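Local coordinates for protein probable glutathione S-transferase (PDB 3H1N) that probably conjugates glutathione to electrophilic substrates, as a member of the two-domain glutathione S-transferase family that assembles here as a dimer, at residues H126-P131 with R147-F152; H190-L195 with R212-H217; A198-M203 with F243-E248. All blocks are in the same frame, centred on the assembly; numbering follows the deposited sequence. Where two conformers were deposited one is given.

Contact 1 (H126-P131 with R147-F152)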
# COMPACT_ATOMS: atom_id res chain seq x y z
N HIS B 126 -9.91 -8.87 -3.15
CA HIS B 126 -11.16 -8.29 -2.66
C HIS B 126 -11.91 -7.63 -3.80
O HIS B 126 -13.13 -7.79 -3.94
CB HIS B 126 -10.89 -7.24 -1.58
CG HIS B 126 -12.10 -6.42 -1.25
ND1 HIS B 126 -12.33 -5.19 -1.83
CD2 HIS B 126 -13.15 -6.66 -0.43
CE1 HIS B 126 -13.46 -4.70 -1.37
NE2 HIS B 126 -13.98 -5.57 -0.52
N ASP B 127 -11.18 -6.86 -4.59
CA ASP B 127 -11.79 -6.09 -5.65
C ASP B 127 -12.37 -6.97 -6.77
O ASP B 127 -13.18 -6.50 -7.54
CB ASP B 127 -10.81 -5.05 -6.18
CG ASP B 127 -10.55 -3.91 -5.19
OD1 ASP B 127 -11.11 -3.89 -4.07
OD2 ASP B 127 -9.79 -2.99 -5.56
N VAL B 128 -11.98 -8.25 -6.84
CA VAL B 128 -12.54 -9.13 -7.87
C VAL B 128 -14.07 -9.26 -7.71
O VAL B 128 -14.79 -9.33 -8.69
CB VAL B 128 -11.84 -10.53 -7.88
CG1 VAL B 128 -12.43 -11.45 -6.82
CG2 VAL B 128 -11.95 -11.17 -9.25
N HIS B 129 -14.53 -9.29 -6.45
CA HIS B 129 -15.97 -9.41 -6.15
C HIS B 129 -16.64 -8.10 -5.77
O HIS B 129 -17.87 -8.04 -5.71
CB HIS B 129 -16.26 -10.51 -5.10
CG HIS B 129 -15.44 -10.41 -3.85
ND1 HIS B 129 -15.65 -9.44 -2.89
CD2 HIS B 129 -14.43 -11.18 -3.38
CE1 HIS B 129 -14.80 -9.61 -1.89
NE2 HIS B 129 -14.04 -10.66 -2.17
N HIS B 130 -15.83 -7.06 -5.55
CA HIS B 130 -16.34 -5.71 -5.36
C HIS B 130 -15.66 -4.72 -6.30
O HIS B 130 -15.01 -3.75 -5.85
CB HIS B 130 -16.21 -5.25 -3.89
CG HIS B 130 -17.15 -5.95 -2.98
ND1 HIS B 130 -18.22 -5.32 -2.38
CD2 HIS B 130 -17.22 -7.25 -2.59
CE1 HIS B 130 -18.90 -6.19 -1.66
NE2 HIS B 130 -18.30 -7.37 -1.76
N PRO B 131 -15.81 -4.93 -7.62
CA PRO B 131 -15.11 -4.11 -8.60
C PRO B 131 -15.69 -2.71 -8.77
O PRO B 131 -14.99 -1.81 -9.26
CB PRO B 131 -15.28 -4.91 -9.90
CG PRO B 131 -16.57 -5.67 -9.70
CD PRO B 131 -16.54 -6.05 -8.25
N ARG B 147 -16.27 -10.30 -15.19
CA ARG B 147 -15.29 -9.70 -16.09
C ARG B 147 -13.95 -9.50 -15.39
O ARG B 147 -12.90 -9.89 -15.92
CB ARG B 147 -15.83 -8.38 -16.64
CG ARG B 147 -17.01 -8.57 -17.60
CD ARG B 147 -17.60 -7.25 -18.06
NE ARG B 147 -16.64 -6.47 -18.83
CZ ARG B 147 -16.82 -5.20 -19.19
NH1 ARG B 147 -17.93 -4.54 -18.87
NH2 ARG B 147 -15.89 -4.58 -19.90
N ARG B 148 -13.98 -8.89 -14.20
CA ARG B 148 -12.76 -8.68 -13.42
C ARG B 148 -12.06 -10.00 -13.05
O ARG B 148 -10.83 -10.09 -13.12
CB ARG B 148 -13.06 -7.86 -12.16
CG ARG B 148 -11.81 -7.63 -11.33
CD ARG B 148 -11.70 -6.23 -10.80
NE ARG B 148 -10.41 -6.06 -10.12
CZ ARG B 148 -9.89 -4.89 -9.77
NH1 ARG B 148 -10.53 -3.75 -10.04
NH2 ARG B 148 -8.71 -4.85 -9.17
N ALA B 149 -12.85 -11.02 -12.68
CA ALA B 149 -12.32 -12.33 -12.33
C ALA B 149 -11.52 -12.99 -13.46
O ALA B 149 -10.47 -13.59 -13.22
CB ALA B 149 -13.46 -13.28 -11.85
N ALA B 150 -11.99 -12.83 -14.70
CA ALA B 150 -11.29 -13.40 -15.84
C ALA B 150 -9.87 -12.84 -15.94
O ALA B 150 -8.94 -13.59 -16.15
CB ALA B 150 -12.07 -13.20 -17.14
N ASP B 151 -9.71 -11.53 -15.74
CA ASP B 151 -8.36 -10.93 -15.74
C ASP B 151 -7.52 -11.31 -14.51
O ASP B 151 -6.31 -11.55 -14.62
CB ASP B 151 -8.46 -9.40 -15.86
CG ASP B 151 -7.09 -8.74 -16.03
OD1 ASP B 151 -6.39 -9.06 -17.02
OD2 ASP B 151 -6.70 -7.92 -15.16
N PHE B 152 -8.16 -11.37 -13.35
CA PHE B 152 -7.43 -11.67 -12.13
C PHE B 152 -6.86 -13.10 -12.24
O PHE B 152 -5.68 -13.33 -11.96
CB PHE B 152 -8.35 -11.54 -10.91
CG PHE B 152 -7.68 -11.81 -9.57
CD1 PHE B 152 -6.72 -10.94 -9.06
CD2 PHE B 152 -8.03 -12.92 -8.81
CE1 PHE B 152 -6.10 -11.17 -7.83
CE2 PHE B 152 -7.43 -13.17 -7.56
CZ PHE B 152 -6.46 -12.30 -7.07
O HOH W 1 -9.93 -1.82 -7.90

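Contact 2 (H190-L195 with R212-H217)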
# COMPACT_ATOMS: atom_id res chain seq x y z
N HIS B 190 -0.20 -16.50 4.12
CA HIS B 190 -1.61 -16.20 4.29
C HIS B 190 -2.32 -15.86 2.98
O HIS B 190 -3.45 -16.31 2.75
CB HIS B 190 -1.88 -15.11 5.34
CG HIS B 190 -3.34 -14.89 5.59
ND1 HIS B 190 -4.14 -15.83 6.19
CD2 HIS B 190 -4.16 -13.86 5.26
CE1 HIS B 190 -5.39 -15.39 6.25
NE2 HIS B 190 -5.42 -14.18 5.70
N VAL B 191 -1.68 -15.07 2.12
CA VAL B 191 -2.28 -14.74 0.83
C VAL B 191 -2.47 -16.02 -0.04
O VAL B 191 -3.47 -16.15 -0.76
CB VAL B 191 -1.54 -13.56 0.11
CG1 VAL B 191 -0.21 -14.01 -0.54
CG2 VAL B 191 -2.46 -12.91 -0.90
N VAL B 192 -1.55 -16.98 0.08
CA VAL B 192 -1.70 -18.25 -0.63
C VAL B 192 -2.88 -19.06 -0.04
O VAL B 192 -3.66 -19.67 -0.79
CB VAL B 192 -0.38 -19.09 -0.65
CG1 VAL B 192 -0.62 -20.49 -1.20
CG2 VAL B 192 0.70 -18.38 -1.46
N GLU B 193 -3.03 -19.04 1.29
CA GLU B 193 -4.20 -19.66 1.93
C GLU B 193 -5.49 -19.05 1.40
O GLU B 193 -6.44 -19.78 1.11
CB GLU B 193 -4.20 -19.49 3.46
CG GLU B 193 -3.30 -20.45 4.20
CD GLU B 193 -3.79 -21.87 4.10
OE1 GLU B 193 -4.93 -22.17 4.53
OE2 GLU B 193 -3.03 -22.71 3.59
N GLY B 194 -5.50 -17.73 1.31
CA GLY B 194 -6.65 -16.99 0.80
C GLY B 194 -7.01 -17.35 -0.64
O GLY B 194 -8.19 -17.54 -0.95
N LEU B 195 -6.00 -17.45 -1.50
CA LEU B 195 -6.21 -17.81 -2.90
C LEU B 195 -6.67 -19.26 -3.06
O LEU B 195 -7.53 -19.56 -3.91
CB LEU B 195 -4.96 -17.52 -3.74
CG LEU B 195 -4.64 -16.03 -3.95
CD1 LEU B 195 -3.30 -15.79 -4.67
CD2 LEU B 195 -5.76 -15.33 -4.73
N ARG B 212 8.90 -23.26 -5.06
CA ARG B 212 9.48 -22.52 -3.92
C ARG B 212 8.40 -21.83 -3.10
O ARG B 212 8.41 -21.90 -1.86
CB ARG B 212 10.56 -21.52 -4.35
CG ARG B 212 11.79 -22.15 -5.01
CD ARG B 212 12.93 -21.14 -5.14
NE ARG B 212 12.69 -20.21 -6.24
CZ ARG B 212 13.08 -20.43 -7.50
NH1 ARG B 212 13.72 -21.54 -7.83
NH2 ARG B 212 12.81 -19.52 -8.43
N LEU B 213 7.45 -21.19 -3.79
CA LEU B 213 6.30 -20.56 -3.14
C LEU B 213 5.47 -21.56 -2.33
O LEU B 213 5.07 -21.27 -1.21
CB LEU B 213 5.41 -19.85 -4.18
CG LEU B 213 4.11 -19.20 -3.69
CD1 LEU B 213 4.40 -18.09 -2.68
CD2 LEU B 213 3.34 -18.62 -4.87
N MSE B 214 5.20 -22.71 -2.91
CA MSE B 214 4.42 -23.73 -2.22
C MSE B 214 5.21 -24.37 -1.08
O MSE B 214 4.64 -24.74 -0.04
CB MSE B 214 3.86 -24.76 -3.21
CG MSE B 214 2.96 -24.11 -4.30
SE MSE B 214 1.62 -22.80 -3.65
CE MSE B 214 0.54 -24.09 -2.68
N ALA B 215 6.53 -24.49 -1.26
CA ALA B 215 7.40 -24.91 -0.17
C ALA B 215 7.35 -23.90 0.98
O ALA B 215 7.26 -24.30 2.14
CB ALA B 215 8.84 -25.10 -0.66
N LEU B 216 7.39 -22.61 0.66
CA LEU B 216 7.31 -21.57 1.68
C LEU B 216 5.99 -21.66 2.44
O LEU B 216 5.97 -21.62 3.67
CB LEU B 216 7.48 -20.18 1.07
CG LEU B 216 7.41 -19.14 2.21
CD1 LEU B 216 8.66 -18.32 2.32
CD2 LEU B 216 6.15 -18.28 2.15
N HIS B 217 4.90 -21.80 1.69
CA HIS B 217 3.57 -21.90 2.25
C HIS B 217 3.48 -23.06 3.26
O HIS B 217 2.99 -22.87 4.38
CB HIS B 217 2.54 -22.08 1.12
CG HIS B 217 1.16 -22.40 1.60
ND1 HIS B 217 0.66 -23.69 1.59
CD2 HIS B 217 0.20 -21.63 2.14
CE1 HIS B 217 -0.56 -23.68 2.09
NE2 HIS B 217 -0.86 -22.44 2.43

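Contact 3 (A198-M203 with F243-E248)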
# COMPACT_ATOMS: atom_id res chain seq x y z
N ALA B 198 -10.38 -19.10 -2.20
CA ALA B 198 -11.22 -18.34 -3.13
C ALA B 198 -11.24 -18.89 -4.56
O ALA B 198 -12.27 -18.78 -5.24
CB ALA B 198 -10.80 -16.87 -3.15
N PHE B 199 -10.12 -19.43 -5.01
CA PHE B 199 -9.95 -19.82 -6.41
C PHE B 199 -9.33 -21.19 -6.49
O PHE B 199 -8.25 -21.34 -7.06
CB PHE B 199 -9.07 -18.79 -7.14
CG PHE B 199 -9.73 -17.46 -7.29
CD1 PHE B 199 -10.58 -17.22 -8.37
CD2 PHE B 199 -9.54 -16.45 -6.34
CE1 PHE B 199 -11.22 -16.00 -8.51
CE2 PHE B 199 -10.20 -15.24 -6.46
CZ PHE B 199 -11.03 -15.01 -7.56
N PRO B 200 -9.98 -22.20 -5.88
CA PRO B 200 -9.40 -23.55 -5.82
C PRO B 200 -9.15 -24.18 -7.20
O PRO B 200 -8.11 -24.83 -7.39
CB PRO B 200 -10.42 -24.34 -5.01
CG PRO B 200 -11.69 -23.60 -5.18
CD PRO B 200 -11.29 -22.15 -5.20
N ARG B 201 -10.04 -23.94 -8.16
CA ARG B 201 -9.85 -24.47 -9.52
C ARG B 201 -8.65 -23.83 -10.22
O ARG B 201 -7.83 -24.54 -10.79
CB ARG B 201 -11.12 -24.35 -10.37
CG ARG B 201 -12.23 -25.33 -9.96
CD ARG B 201 -13.52 -25.16 -10.77
NE ARG B 201 -13.29 -25.30 -12.21
CZ ARG B 201 -13.82 -24.51 -13.14
NH1 ARG B 201 -14.63 -23.51 -12.78
NH2 ARG B 201 -13.55 -24.71 -14.42
N ARG B 202 -8.54 -22.50 -10.17
CA ARG B 202 -7.38 -21.83 -10.76
C ARG B 202 -6.07 -22.21 -10.08
O ARG B 202 -5.03 -22.36 -10.74
CB ARG B 202 -7.56 -20.30 -10.80
CG ARG B 202 -6.40 -19.53 -11.50
CD ARG B 202 -6.24 -19.94 -12.98
NE ARG B 202 -5.35 -19.04 -13.71
CZ ARG B 202 -4.72 -19.35 -14.85
NH1 ARG B 202 -4.85 -20.56 -15.39
NH2 ARG B 202 -3.95 -18.45 -15.44
N MSE B 203 -6.12 -22.41 -8.76
CA MSE B 203 -4.91 -22.78 -8.01
C MSE B 203 -4.49 -24.20 -8.38
O MSE B 203 -3.30 -24.51 -8.43
CB MSE B 203 -5.12 -22.62 -6.49
CG MSE B 203 -5.18 -21.16 -6.02
SE MSE B 203 -3.54 -20.14 -6.33
CE MSE B 203 -2.61 -20.67 -4.69
N PHE B 243 -11.19 -12.73 1.01
CA PHE B 243 -11.07 -13.95 0.22
C PHE B 243 -12.39 -14.73 0.26
O PHE B 243 -12.77 -15.30 1.29
CB PHE B 243 -9.89 -14.82 0.71
CG PHE B 243 -8.55 -14.09 0.69
CD1 PHE B 243 -7.86 -13.95 -0.51
CD2 PHE B 243 -8.00 -13.56 1.86
CE1 PHE B 243 -6.62 -13.30 -0.55
CE2 PHE B 243 -6.77 -12.89 1.83
CZ PHE B 243 -6.08 -12.75 0.62
N ARG B 244 -13.12 -14.70 -0.85
CA ARG B 244 -14.46 -15.27 -0.91
C ARG B 244 -14.54 -16.31 -2.00
O ARG B 244 -14.14 -16.07 -3.14
CB ARG B 244 -15.52 -14.20 -1.17
CG ARG B 244 -15.63 -13.11 -0.10
CD ARG B 244 -16.82 -12.21 -0.40
NE ARG B 244 -16.93 -11.08 0.52
CZ ARG B 244 -17.99 -10.25 0.57
NH1 ARG B 244 -19.05 -10.46 -0.20
NH2 ARG B 244 -17.99 -9.23 1.43
N HIS B 245 -15.07 -17.48 -1.66
CA HIS B 245 -15.25 -18.52 -2.66
C HIS B 245 -16.57 -18.38 -3.41
O HIS B 245 -17.63 -18.73 -2.90
CB HIS B 245 -15.13 -19.92 -2.02
CG HIS B 245 -15.41 -21.03 -2.98
ND1 HIS B 245 -14.84 -21.08 -4.24
CD2 HIS B 245 -16.21 -22.11 -2.89
CE1 HIS B 245 -15.27 -22.16 -4.87
NE2 HIS B 245 -16.10 -22.80 -4.07
N TYR B 246 -16.49 -17.86 -4.63
CA TYR B 246 -17.62 -17.80 -5.55
C TYR B 246 -17.29 -18.68 -6.76
O TYR B 246 -16.40 -18.35 -7.53
CB TYR B 246 -17.82 -16.34 -6.02
CG TYR B 246 -18.31 -15.41 -4.93
CD1 TYR B 246 -19.50 -15.68 -4.24
CD2 TYR B 246 -17.61 -14.25 -4.62
CE1 TYR B 246 -19.96 -14.81 -3.24
CE2 TYR B 246 -18.06 -13.36 -3.63
CZ TYR B 246 -19.24 -13.65 -2.95
OH TYR B 246 -19.69 -12.78 -1.98
N PRO B 247 -17.97 -19.83 -6.90
CA PRO B 247 -17.66 -20.73 -8.02
C PRO B 247 -17.68 -20.01 -9.39
O PRO B 247 -16.84 -20.30 -10.25
CB PRO B 247 -18.77 -21.78 -7.94
CG PRO B 247 -19.13 -21.82 -6.48
CD PRO B 247 -19.03 -20.37 -6.03
N GLU B 248 -18.59 -19.04 -9.56
CA GLU B 248 -18.73 -18.32 -10.83
C GLU B 248 -17.52 -17.45 -11.21
O GLU B 248 -17.31 -17.14 -12.39
CB GLU B 248 -20.04 -17.51 -10.88
CG GLU B 248 -20.13 -16.34 -9.89
CD GLU B 248 -20.70 -16.72 -8.53
OE1 GLU B 248 -20.64 -17.91 -8.12
OE2 GLU B 248 -21.21 -15.80 -7.85
O HOH W 2 -14.18 -16.97 -6.20
O HOH W 3 -16.33 -22.71 -10.55

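Contact 1 (H126-P131 with R147-F152)
Arg148 reaches from helix 142-167 across the turn that ends helix 105-127, and nearly every atom of its side chain finds something there. Its CB starts 4.1 Å from Val128 O. With CG anti to the backbone N (chi1 180°), the chain heads straight for the turn, and Arg148 CG settles 3.8 Å from Val128 CA. A bend at chi2 then brings CD up against Asp127 O at 3.6 Å and Pro131 CB at 3.9 Å. Past NE, the guanidinium lies flat against the methylene of Asp127, whose CB sits 3.6 Å above the plane, over its centre. The carboxylate is therefore offset from that plane: Asp127 OD2 is 4.2 Å from Arg148 NH2, no N-H points at it, and only the charges feel each other. Water 1 makes the real link, accepting from Arg148 NH1 and donating to Asp127 OD2. On the other side of Asp127, OD1 takes a fairly straight bond from His126 ND1 (2.9 Å, 162°), in the plane of the imidazole, which helps fix the carboxylate's rotation. Nearer the root of the arginine, Val128 packs against Ala149 and Phe152, although it was modelled in two conformers and its closest approaches are doubtful. Val128 O is buried with no partner in the model. The water thus bridges the two charged groups, whose opposite charges probably favour each other at this separation, and NH1 also reaches Pro131 O of the second subunit, which joins this turn to the dimer interface.

Contact 2 (H190-L195 with R212-H217)
Val192 carries the largest share of this contact, pushing its two methyls from helix 183-198 into the side of helix 211-221. Each branch has its own job. CG1, anti to the backbone N, rests over one face of the His217 imidazole as a CH-pi contact, 4.0 Å from the ring centroid and 27° off the normal. The same methyl also touches Met214 SE (a selenomethionine), whose chain is folded at chi2 and chi3. CG2 turns the other way and meets Leu213 CD1 at 3.9 Å, Val192 and Leu213 lying alongside one another and running antiparallel.

His217 is met at its edge as well as over its face. It points toward the neighbouring helix, and Glu193, bent at chi2, curls over to present OE2 near the plane of the imidazole. His217 NE2 donates to Glu193 OE2, but the refined length, 2.5 Å, is very short, and the details of this pairing are doubtful. Carboxylate and imidazole lie nearly coplanar. With Val192 over the face and Glu193 at the edge, the surroundings probably limit the ring's rotation. The acidic partner would probably favour a protonated histidine. Glu193 has a second, weak and long ion pair through OE1 with Arg235, and the ring of His217 also meets that of Tyr189.

The short helical segments pass 10.3 Å apart at 102°, so a few side chains at the crossing do the work. Two helices of the all-helical C-terminal domain of the glutathione S-transferase fold thus cross nearly at right angles here, and in this protein the crossing is filled by an aliphatic patch bordered by the His217-Glu193 pair.

Contact 3 (A198-M203 with F243-E248)
Ala198 lays its methyl against the extended backbone of the C-terminal tail, CB coming 3.4 Å from Arg244 O, with the backbone and CB of Phe243 a little farther off. A side chain this small lets the two backbones come close: the CA atoms of Ala198 and His245 are 4.1 Å apart.

Water completes the join. Water 2 accepts from Tyr246 N at 2.9 Å and can donate to Ala198 O at 2.8 Å; it has competing acceptors, so it need not serve this carbonyl at the end of helix 183-198 all the time. This water also sits above one face of the Phe199 ring, displaced toward its rim. Farther along, water 3 accepts from Arg201 NH1, in the plane of that guanidinium, and donates to Pro247 O.

The imidazole of His245 reaches back to Pro200, its CG anti to the backbone N (chi1 176°), and the two side chains cross at about a right angle. Pro247 lies over part of one face of that ring. The tail braces itself too: Arg244 NH1 donates to Tyr246 OH, 3.0 Å and nearly straight at 163°, with the hydroxyl in the guanidinium plane. Arg244 NE is taken by Gly241 O, and the ring of Tyr246 stacks on Tyr138.

Phe199 breaks the helical path and stands at the N-cap position of helix 200-206, with Pro200 beginning the new helix. The break between helix 183-198 and helix 200-206, in the helical domain of the glutathione S-transferase fold, is thus covered by the C-terminal tail, joined within 198-203 and 243-248 by two waters and farther down the tail by direct bonds from the backbone N-H groups of Arg201 and Arg202 to Asp250.

How the contacts relate
All three contacts belong to the helical part of the subunit and touch one another pairwise. Contacts 1 and 3 lie closest, their centres about 11 Å apart: Phe152 CE2 meets Phe199 CE2 at 3.6 Å, while His129 and His130 pack on Arg244. Centre to centre, contact 2 is about 15 Å from contact 3, where Gly194 CA touches Phe243 CG at 3.5 Å, and about 20 Å from contact 1, reached through Phe152 CZ and Leu195 CD2 at 3.9 Å. Along the chain contacts 2 and 3 interleave, since helix 200-206 lies between the two helices of contact 2. Contact 1 faces the second subunit; the geometry ties none of the three to a glutathione site.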